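Local atomic coordinates of carboxylic ester hydrolase (Aspergillus niger, PDB entry 7K4O), a protein that hydrolyses ester bonds of tannins as a serine esterase of the tannase family, probably releasing gallic acid. Residues I78-P83 / N168-S173; K177-Y182 / E202-I207. All blocks are in the same frame, centred on the assembly; numbering follows the deposited sequence.

Interaction 1 of 2, residues I78-P83 / N168-S173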
ATOM      1  N   ILE A  78     -14.093 -12.111  12.005  1.00 20.06           N
ATOM      2  CA  ILE A  78     -13.685 -13.191  11.085  1.00 19.59           C
ATOM      3  C   ILE A  78     -14.956 -13.642  10.363  1.00 18.89           C
ATOM      4  O   ILE A  78     -15.952 -13.897  11.033  1.00 21.30           O
ATOM      5  CB  ILE A  78     -13.022 -14.343  11.883  1.00 19.85           C
ATOM      6  CG1 ILE A  78     -11.691 -13.865  12.520  1.00 21.42           C
ATOM      7  CG2 ILE A  78     -12.759 -15.550  10.985  1.00 22.11           C
ATOM      8  CD1 ILE A  78     -11.077 -14.866  13.474  1.00 21.87           C
ATOM      9  N   TRP A  79     -14.879 -13.701   9.060  1.00 20.34           N
ATOM     10  CA  TRP A  79     -15.988 -14.242   8.244  1.00 20.76           C
ATOM     11  C   TRP A  79     -15.637 -15.675   7.860  1.00 21.88           C
ATOM     12  O   TRP A  79     -14.631 -15.871   7.178  1.00 20.64           O
ATOM     13  CB  TRP A  79     -16.232 -13.385   7.046  1.00 20.26           C
ATOM     14  CG  TRP A  79     -16.725 -11.995   7.322  1.00 21.75           C
ATOM     15  CD1 TRP A  79     -16.914 -11.377   8.531  1.00 21.36           C
ATOM     16  CD2 TRP A  79     -17.074 -11.038   6.320  1.00 21.26           C
ATOM     17  NE1 TRP A  79     -17.359 -10.088   8.328  1.00 22.56           N
ATOM     18  CE2 TRP A  79     -17.420  -9.836   6.985  1.00 21.52           C
ATOM     19  CE3 TRP A  79     -17.081 -11.054   4.932  1.00 20.39           C
ATOM     20  CZ2 TRP A  79     -17.828  -8.704   6.286  1.00 25.03           C
ATOM     21  CZ3 TRP A  79     -17.457  -9.926   4.230  1.00 24.98           C
ATOM     22  CH2 TRP A  79     -17.818  -8.755   4.907  1.00 23.95           C
ATOM     23  N   LEU A  80     -16.525 -16.594   8.208  1.00 20.99           N
ATOM     24  CA  LEU A  80     -16.353 -18.051   7.943  1.00 20.73           C
ATOM     25  C   LEU A  80     -17.246 -18.492   6.798  1.00 22.49           C
ATOM     26  O   LEU A  80     -18.469 -18.333   6.852  1.00 21.53           O
ATOM     27  CB  LEU A  80     -16.716 -18.815   9.202  1.00 20.12           C
ATOM     28  CG  LEU A  80     -15.925 -18.551  10.463  1.00 21.04           C
ATOM     29  CD1 LEU A  80     -16.504 -19.324  11.625  1.00 23.00           C
ATOM     30  CD2 LEU A  80     -14.455 -18.918  10.289  1.00 22.92           C
ATOM     31  N   PRO A  81     -16.678 -19.008   5.710  1.00 20.65           N
ATOM     32  CA  PRO A  81     -17.505 -19.637   4.675  1.00 20.98           C
ATOM     33  C   PRO A  81     -18.364 -20.782   5.213  1.00 20.81           C
ATOM     34  O   PRO A  81     -18.088 -21.420   6.213  1.00 22.15           O
ATOM     35  CB  PRO A  81     -16.497 -20.222   3.679  1.00 23.79           C
ATOM     36  CG  PRO A  81     -15.193 -19.436   3.960  1.00 23.34           C
ATOM     37  CD  PRO A  81     -15.223 -19.046   5.411  1.00 21.72           C
ATOM     38  N   ALA A  82     -19.438 -21.048   4.497  1.00 22.77           N
ATOM     39  CA  ALA A  82     -20.230 -22.263   4.727  1.00 23.59           C
ATOM     40  C   ALA A  82     -19.265 -23.454   4.621  1.00 22.90           C
ATOM     41  O   ALA A  82     -18.370 -23.452   3.767  1.00 22.81           O
ATOM     42  CB  ALA A  82     -21.307 -22.348   3.684  1.00 23.46           C
ATOM     43  N   PRO A  83     -19.479 -24.493   5.427  1.00 23.59           N
ATOM     44  CA  PRO A  83     -18.604 -25.671   5.359  1.00 24.33           C
ATOM     45  C   PRO A  83     -18.432 -26.273   3.972  1.00 26.45           C
ATOM     46  O   PRO A  83     -17.297 -26.609   3.624  1.00 26.30           O
ATOM     47  CB  PRO A  83     -19.291 -26.633   6.325  1.00 25.73           C
ATOM     48  CG  PRO A  83     -19.950 -25.752   7.341  1.00 27.36           C
ATOM     49  CD  PRO A  83     -20.450 -24.575   6.530  1.00 23.93           C
ATOM     50  N   ASN A 168      -9.974 -25.495  13.977  1.00 19.99           N
ATOM     51  CA  ASN A 168     -10.890 -26.164  14.931  1.00 22.76           C
ATOM     52  C   ASN A 168     -12.309 -26.189  14.366  1.00 22.90           C
ATOM     53  O   ASN A 168     -12.973 -27.250  14.442  1.00 23.81           O
ATOM     54  CB  ASN A 168     -10.852 -25.519  16.296  1.00 22.70           C
ATOM     55  CG  ASN A 168      -9.523 -25.656  17.014  1.00 29.38           C
ATOM     56  OD1 ASN A 168      -8.795 -26.607  16.740  1.00 33.16           O
ATOM     57  ND2 ASN A 168      -9.211 -24.724  17.917  1.00 27.26           N
ATOM     58  N   VAL A 169     -12.797 -25.089  13.815  1.00 22.35           N
ATOM     59  CA  VAL A 169     -14.234 -24.944  13.508  1.00 22.43           C
ATOM     60  C   VAL A 169     -14.604 -25.811  12.312  1.00 26.02           C
ATOM     61  O   VAL A 169     -15.726 -26.348  12.309  1.00 24.22           O
ATOM     62  CB  VAL A 169     -14.633 -23.467  13.385  1.00 25.33           C
ATOM     63  CG1 VAL A 169     -14.317 -22.956  12.031  1.00 23.39           C
ATOM     64  CG2 VAL A 169     -16.107 -23.285  13.750  1.00 28.31           C
ATOM     65  N   TYR A 170     -13.676 -26.070  11.390  1.00 21.02           N
ATOM     66  CA  TYR A 170     -13.947 -26.888  10.191  1.00 21.48           C
ATOM     67  C   TYR A 170     -13.486 -28.334  10.420  1.00 23.09           C
ATOM     68  O   TYR A 170     -13.592 -29.121   9.468  1.00 24.28           O
ATOM     69  CB  TYR A 170     -13.309 -26.283   8.966  1.00 21.86           C
ATOM     70  CG  TYR A 170     -13.959 -24.968   8.550  1.00 21.67           C
ATOM     71  CD1 TYR A 170     -15.262 -24.924   8.057  1.00 21.03           C
ATOM     72  CD2 TYR A 170     -13.284 -23.765   8.669  1.00 20.28           C
ATOM     73  CE1 TYR A 170     -15.861 -23.739   7.656  1.00 20.77           C
ATOM     74  CE2 TYR A 170     -13.851 -22.592   8.246  1.00 20.70           C
ATOM     75  CZ  TYR A 170     -15.173 -22.547   7.827  1.00 22.01           C
ATOM     76  OH  TYR A 170     -15.685 -21.367   7.376  1.00 22.00           O
ATOM     77  N   GLY A 171     -12.979 -28.652  11.594  1.00 23.41           N
ATOM     78  CA  GLY A 171     -12.571 -30.050  11.918  1.00 24.56           C
ATOM     79  C   GLY A 171     -11.360 -30.486  11.130  1.00 24.38           C
ATOM     80  O   GLY A 171     -11.265 -31.700  10.757  1.00 25.30           O
ATOM     81  N   MET A 172     -10.434 -29.573  10.864  1.00 20.84           N
ATOM     82  CA  MET A 172      -9.179 -29.938  10.163  1.00 21.38           C
ATOM     83  C   MET A 172      -8.311 -30.788  11.091  1.00 23.48           C
ATOM     84  O   MET A 172      -8.168 -30.508  12.290  1.00 25.10           O
ATOM     85  CB  MET A 172      -8.405 -28.699   9.724  1.00 21.03           C
ATOM     86  CG  MET A 172      -9.149 -27.883   8.695  1.00 22.23           C
ATOM     87  SD  MET A 172      -8.268 -26.437   8.113  1.00 22.46           S
ATOM     88  CE  MET A 172      -6.926 -27.225   7.228  1.00 25.38           C
ATOM     89  N   SER A 173      -7.631 -31.795  10.561  1.00 21.88           N
ATOM     90  CA  SER A 173      -6.694 -32.568  11.388  1.00 22.19           C
ATOM     91  C   SER A 173      -5.406 -31.788  11.511  1.00 23.89           C
ATOM     92  O   SER A 173      -5.144 -30.898  10.700  1.00 24.81           O
ATOM     93  CB  SER A 173      -6.487 -33.945  10.761  1.00 25.49           C
ATOM     94  OG  SER A 173      -5.648 -33.759   9.623  1.00 26.47           O
TER
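Y170 reaches past the end of helix 144-169 and lays the outer half of its ring against L80 and P81 of strand 74-81 and P83 just beyond. Its CG stands anti to its own carbonyl carbon (chi1 -68°), which directs the ring at the strand, and the hydroxyl finishes among the backbone atoms of P81. There Y170 OH gives its proton to P81 O over 2.7 Å; the oxygen lies at the ring edge, close to the ring plane, and receives the bond in its carbonyl plane on a lone pair, with a C=O...O angle of 123°. P81 N is also close to the hydroxyl but carries no hydrogen to share, so the grip rests on the carbonyl. Carbon atoms also close round the hydroxyl: P81 CD lies 3.1 Å and L80 CB 3.3 Å from Y170 OH.

Along the ring, L80 CD2 packs 4.2 Å from Y170 CE2, and P83 CA approaches Y170 CE1 obliquely at 4.1 Å. L80 also uses its other branch, CD1, which meets V169 CG1 at 4.3 Å. V169 CG1 also lies over one face of the Y170 ring, toward its rim. L9 of helix 6-9 touches P83, V169 and Y170, and F86 stacks with the tyrosine ring.

The helix closes with a Schellman motif, in which G171 takes positive phi and its N bonds to N168 O at 3.2 Å. The arrangement is that of a capped helix end packed against the C-terminal end of an inner strand of the sheet, tied to it by a tyrosine-to-carbonyl hydrogen bond.

Interaction 2 of 2, residues K177-Y182 / E202-I207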
ATOM      1  N   LYS A 177      -3.234 -29.470   5.621  1.00 20.12           N
ATOM      2  CA  LYS A 177      -2.565 -28.186   5.285  1.00 20.53           C
ATOM      3  C   LYS A 177      -3.616 -27.052   5.269  1.00 20.42           C
ATOM      4  O   LYS A 177      -4.623 -27.098   4.534  1.00 21.69           O
ATOM      5  CB  LYS A 177      -1.906 -28.264   3.933  1.00 23.26           C
ATOM      6  CG  LYS A 177      -1.222 -27.006   3.435  1.00 24.63           C
ATOM      7  CD  LYS A 177      -0.108 -26.480   4.232  1.00 29.20           C
ATOM      8  CE  LYS A 177       0.727 -25.387   3.543  1.00 37.25           C
ATOM      9  NZ  LYS A 177       1.309 -24.417   4.546  1.00 41.54           N
ATOM     10  N   LEU A 178      -3.315 -25.965   5.990  1.00 21.15           N
ATOM     11  CA  LEU A 178      -4.116 -24.707   5.906  1.00 20.57           C
ATOM     12  C   LEU A 178      -3.276 -23.710   5.112  1.00 20.59           C
ATOM     13  O   LEU A 178      -2.206 -23.287   5.582  1.00 21.93           O
ATOM     14  CB  LEU A 178      -4.424 -24.187   7.307  1.00 20.43           C
ATOM     15  CG  LEU A 178      -5.178 -22.848   7.319  1.00 21.49           C
ATOM     16  CD1 LEU A 178      -6.570 -22.961   6.694  1.00 20.68           C
ATOM     17  CD2 LEU A 178      -5.261 -22.366   8.742  1.00 23.68           C
ATOM     18  N   TYR A 179      -3.699 -23.368   3.927  1.00 18.38           N
ATOM     19  CA  TYR A 179      -3.004 -22.348   3.115  1.00 19.89           C
ATOM     20  C   TYR A 179      -3.396 -20.969   3.633  1.00 20.13           C
ATOM     21  O   TYR A 179      -4.589 -20.619   3.669  1.00 22.43           O
ATOM     22  CB  TYR A 179      -3.332 -22.488   1.639  1.00 20.02           C
ATOM     23  CG  TYR A 179      -2.749 -23.732   0.998  1.00 20.73           C
ATOM     24  CD1 TYR A 179      -1.403 -23.765   0.692  1.00 22.15           C
ATOM     25  CD2 TYR A 179      -3.507 -24.861   0.789  1.00 22.98           C
ATOM     26  CE1 TYR A 179      -0.838 -24.868   0.070  1.00 25.20           C
ATOM     27  CE2 TYR A 179      -2.942 -25.983   0.157  1.00 24.86           C
ATOM     28  CZ  TYR A 179      -1.609 -25.981  -0.163  1.00 24.92           C
ATOM     29  OH  TYR A 179      -0.953 -27.021  -0.797  1.00 29.28           O
ATOM     30  N   ALA A 180      -2.412 -20.182   4.033  1.00 19.72           N
ATOM     31  CA  ALA A 180      -2.666 -18.894   4.707  1.00 19.45           C
ATOM     32  C   ALA A 180      -2.102 -17.774   3.839  1.00 19.47           C
ATOM     33  O   ALA A 180      -0.950 -17.862   3.350  1.00 20.08           O
ATOM     34  CB  ALA A 180      -2.043 -18.915   6.096  1.00 19.68           C
ATOM     35  N   TYR A 181      -2.904 -16.725   3.696  1.00 18.78           N
ATOM     36  CA  TYR A 181      -2.624 -15.604   2.783  1.00 18.84           C
ATOM     37  C   TYR A 181      -2.852 -14.279   3.502  1.00 18.67           C
ATOM     38  O   TYR A 181      -3.545 -14.214   4.511  1.00 19.05           O
ATOM     39  CB  TYR A 181      -3.539 -15.712   1.569  1.00 19.52           C
ATOM     40  CG  TYR A 181      -3.407 -17.004   0.795  1.00 19.65           C
ATOM     41  CD1 TYR A 181      -2.359 -17.165  -0.076  1.00 21.72           C
ATOM     42  CD2 TYR A 181      -4.297 -18.058   0.954  1.00 21.63           C
ATOM     43  CE1 TYR A 181      -2.188 -18.332  -0.802  1.00 22.43           C
ATOM     44  CE2 TYR A 181      -4.136 -19.228   0.231  1.00 19.20           C
ATOM     45  CZ  TYR A 181      -3.112 -19.343  -0.677  1.00 21.67           C
ATOM     46  OH  TYR A 181      -2.978 -20.486  -1.414  1.00 22.28           O
ATOM     47  N   TYR A 182      -2.287 -13.239   2.918  1.00 18.16           N
ATOM     48  CA  TYR A 182      -2.548 -11.836   3.269  1.00 18.67           C
ATOM     49  C   TYR A 182      -2.891 -11.088   1.984  1.00 17.93           C
ATOM     50  O   TYR A 182      -2.308 -11.337   0.931  1.00 19.20           O
ATOM     51  CB  TYR A 182      -1.334 -11.155   3.924  1.00 18.51           C
ATOM     52  CG  TYR A 182      -1.617  -9.712   4.262  1.00 18.54           C
ATOM     53  CD1 TYR A 182      -2.367  -9.426   5.376  1.00 19.47           C
ATOM     54  CD2 TYR A 182      -1.236  -8.664   3.435  1.00 20.64           C
ATOM     55  CE1 TYR A 182      -2.700  -8.121   5.707  1.00 19.88           C
ATOM     56  CE2 TYR A 182      -1.543  -7.353   3.765  1.00 20.13           C
ATOM     57  CZ  TYR A 182      -2.275  -7.087   4.901  1.00 20.37           C
ATOM     58  OH  TYR A 182      -2.655  -5.802   5.244  1.00 21.94           O
ATOM     59  N   GLU A 202       3.986 -17.531   9.034  1.00 22.84           N
ATOM     60  CA  GLU A 202       2.640 -17.015   9.318  1.00 21.92           C
ATOM     61  C   GLU A 202       1.758 -17.183   8.064  1.00 21.56           C
ATOM     62  O   GLU A 202       0.603 -17.615   8.193  1.00 21.60           O
ATOM     63  CB  GLU A 202       2.770 -15.554   9.740  1.00 20.98           C
ATOM     64  CG  GLU A 202       1.452 -14.867   9.988  1.00 22.50           C
ATOM     65  CD  GLU A 202       1.582 -13.467  10.599  1.00 24.45           C
ATOM     66  OE1 GLU A 202       2.583 -13.251  11.250  1.00 29.50           O
ATOM     67  OE2 GLU A 202       0.640 -12.703  10.494  1.00 25.83           O
ATOM     68  N   TRP A 203       2.277 -16.830   6.897  1.00 20.22           N
ATOM     69  CA  TRP A 203       1.542 -16.919   5.624  1.00 21.43           C
ATOM     70  C   TRP A 203       2.351 -17.679   4.589  1.00 20.01           C
ATOM     71  O   TRP A 203       3.588 -17.487   4.480  1.00 21.33           O
ATOM     72  CB  TRP A 203       1.174 -15.551   5.072  1.00 21.09           C
ATOM     73  CG  TRP A 203       0.376 -14.688   5.995  1.00 20.30           C
ATOM     74  CD1 TRP A 203      -0.654 -15.028   6.821  1.00 19.61           C
ATOM     75  CD2 TRP A 203       0.596 -13.285   6.193  1.00 17.30           C
ATOM     76  NE1 TRP A 203      -1.128 -13.906   7.480  1.00 19.22           N
ATOM     77  CE2 TRP A 203      -0.355 -12.846   7.133  1.00 18.99           C
ATOM     78  CE3 TRP A 203       1.485 -12.349   5.650  1.00 18.92           C
ATOM     79  CZ2 TRP A 203      -0.473 -11.510   7.520  1.00 19.58           C
ATOM     80  CZ3 TRP A 203       1.372 -11.033   6.035  1.00 18.32           C
ATOM     81  CH2 TRP A 203       0.406 -10.613   6.943  1.00 18.71           C
ATOM     82  N   ASP A 204       1.648 -18.406   3.738  1.00 19.22           N
ATOM     83  CA  ASP A 204       2.202 -19.043   2.530  1.00 20.68           C
ATOM     84  C   ASP A 204       2.342 -18.040   1.402  1.00 19.71           C
ATOM     85  O   ASP A 204       3.232 -18.230   0.530  1.00 20.66           O
ATOM     86  CB  ASP A 204       1.317 -20.220   2.098  1.00 20.71           C
ATOM     87  CG  ASP A 204       1.260 -21.276   3.205  1.00 24.28           C
ATOM     88  OD1 ASP A 204       2.338 -21.852   3.542  1.00 29.66           O
ATOM     89  OD2 ASP A 204       0.198 -21.441   3.870  1.00 23.28           O
ATOM     90  N   GLY A 205       1.475 -17.027   1.342  1.00 19.93           N
ATOM     91  CA  GLY A 205       1.527 -16.051   0.244  1.00 20.19           C
ATOM     92  C   GLY A 205       1.049 -14.707   0.737  1.00 19.90           C
ATOM     93  O   GLY A 205       0.055 -14.642   1.467  1.00 21.58           O
ATOM     94  N   ALA A 206       1.743 -13.632   0.367  1.00 19.51           N
ATOM     95  CA  ALA A 206       1.314 -12.265   0.724  1.00 19.52           C
ATOM     96  C   ALA A 206       1.110 -11.463  -0.565  1.00 19.46           C
ATOM     97  O   ALA A 206       1.980 -11.488  -1.443  1.00 21.58           O
ATOM     98  CB  ALA A 206       2.352 -11.597   1.594  1.00 21.17           C
ATOM     99  N   ILE A 207      -0.016 -10.808  -0.673  1.00 20.16           N
ATOM    100  CA  ILE A 207      -0.425  -9.903  -1.774  1.00 19.42           C
ATOM    101  C   ILE A 207      -0.392  -8.472  -1.249  1.00 18.40           C
ATOM    102  O   ILE A 207      -1.141  -8.124  -0.334  1.00 20.39           O
ATOM    103  CB  ILE A 207      -1.820 -10.249  -2.313  1.00 19.99           C
ATOM    104  CG1 ILE A 207      -1.906 -11.685  -2.818  1.00 21.77           C
ATOM    105  CG2 ILE A 207      -2.243  -9.256  -3.356  1.00 21.19           C
ATOM    106  CD1 ILE A 207      -3.328 -12.184  -2.833  1.00 23.21           C
TER
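Y182 has CG anti to its backbone N (chi1 179°) while W203 has CG beside its own (chi1 -56°), and these torsions bring the phenol and the indole together along their lengths. The phenol plane is inclined only 22° to the indole but displaced so far that little of the rings overlaps, leaving Y182 CB over the face, 3.3 Å from the centroid of the W203 six-membered ring, a CH-pi contact.

At the other end, D204 ties the incoming loop to the strand. Its OD2 takes the A180 N-H on the anti lone pair at 2.9 Å, and K177 NZ makes a salt bridge to D204 OD1 at 2.9 Å, meeting it on the syn side but out of the carboxylate plane. A180 O accepts twice, from D204 N at 2.7 Å and from G205 N at 3.3 Å. Parallel pairing then continues with Y182 N to G205 O at 3.1 Å and I207 N to Y182 O at 2.8 Å.

Helix 187-196 connects the two parallel strands in a beta-alpha-beta unit, and Y182 OH bonds G188 O at its start, beside the probable nucleophile elbow. Strand 89-93 pairs along the other edge of strand 179-185, helix 144-169 packs on A180, and helix 481-491 touches Y181 and I207.

Interactions 1 and 2 lie with their centres about 16 Å apart, on the same side of the chain's centre, and both segments of interaction 1 precede those of interaction 2 in the chain. Helix 144-169, whose end enters interaction 1, leads through a short connection into strand 179-185 of interaction 2. M172 bridges them, its CE packing 3.5 Å from K177 O. Both reach the same mixed sheet, interaction 1 through strand 74-81 in its antiparallel part and interaction 2 through two adjacent parallel strands. The end of the helix thus packs by strand 74-81, with two strands between it and strand 179-185, which leads to S186 in the pocket that holds gallic acid.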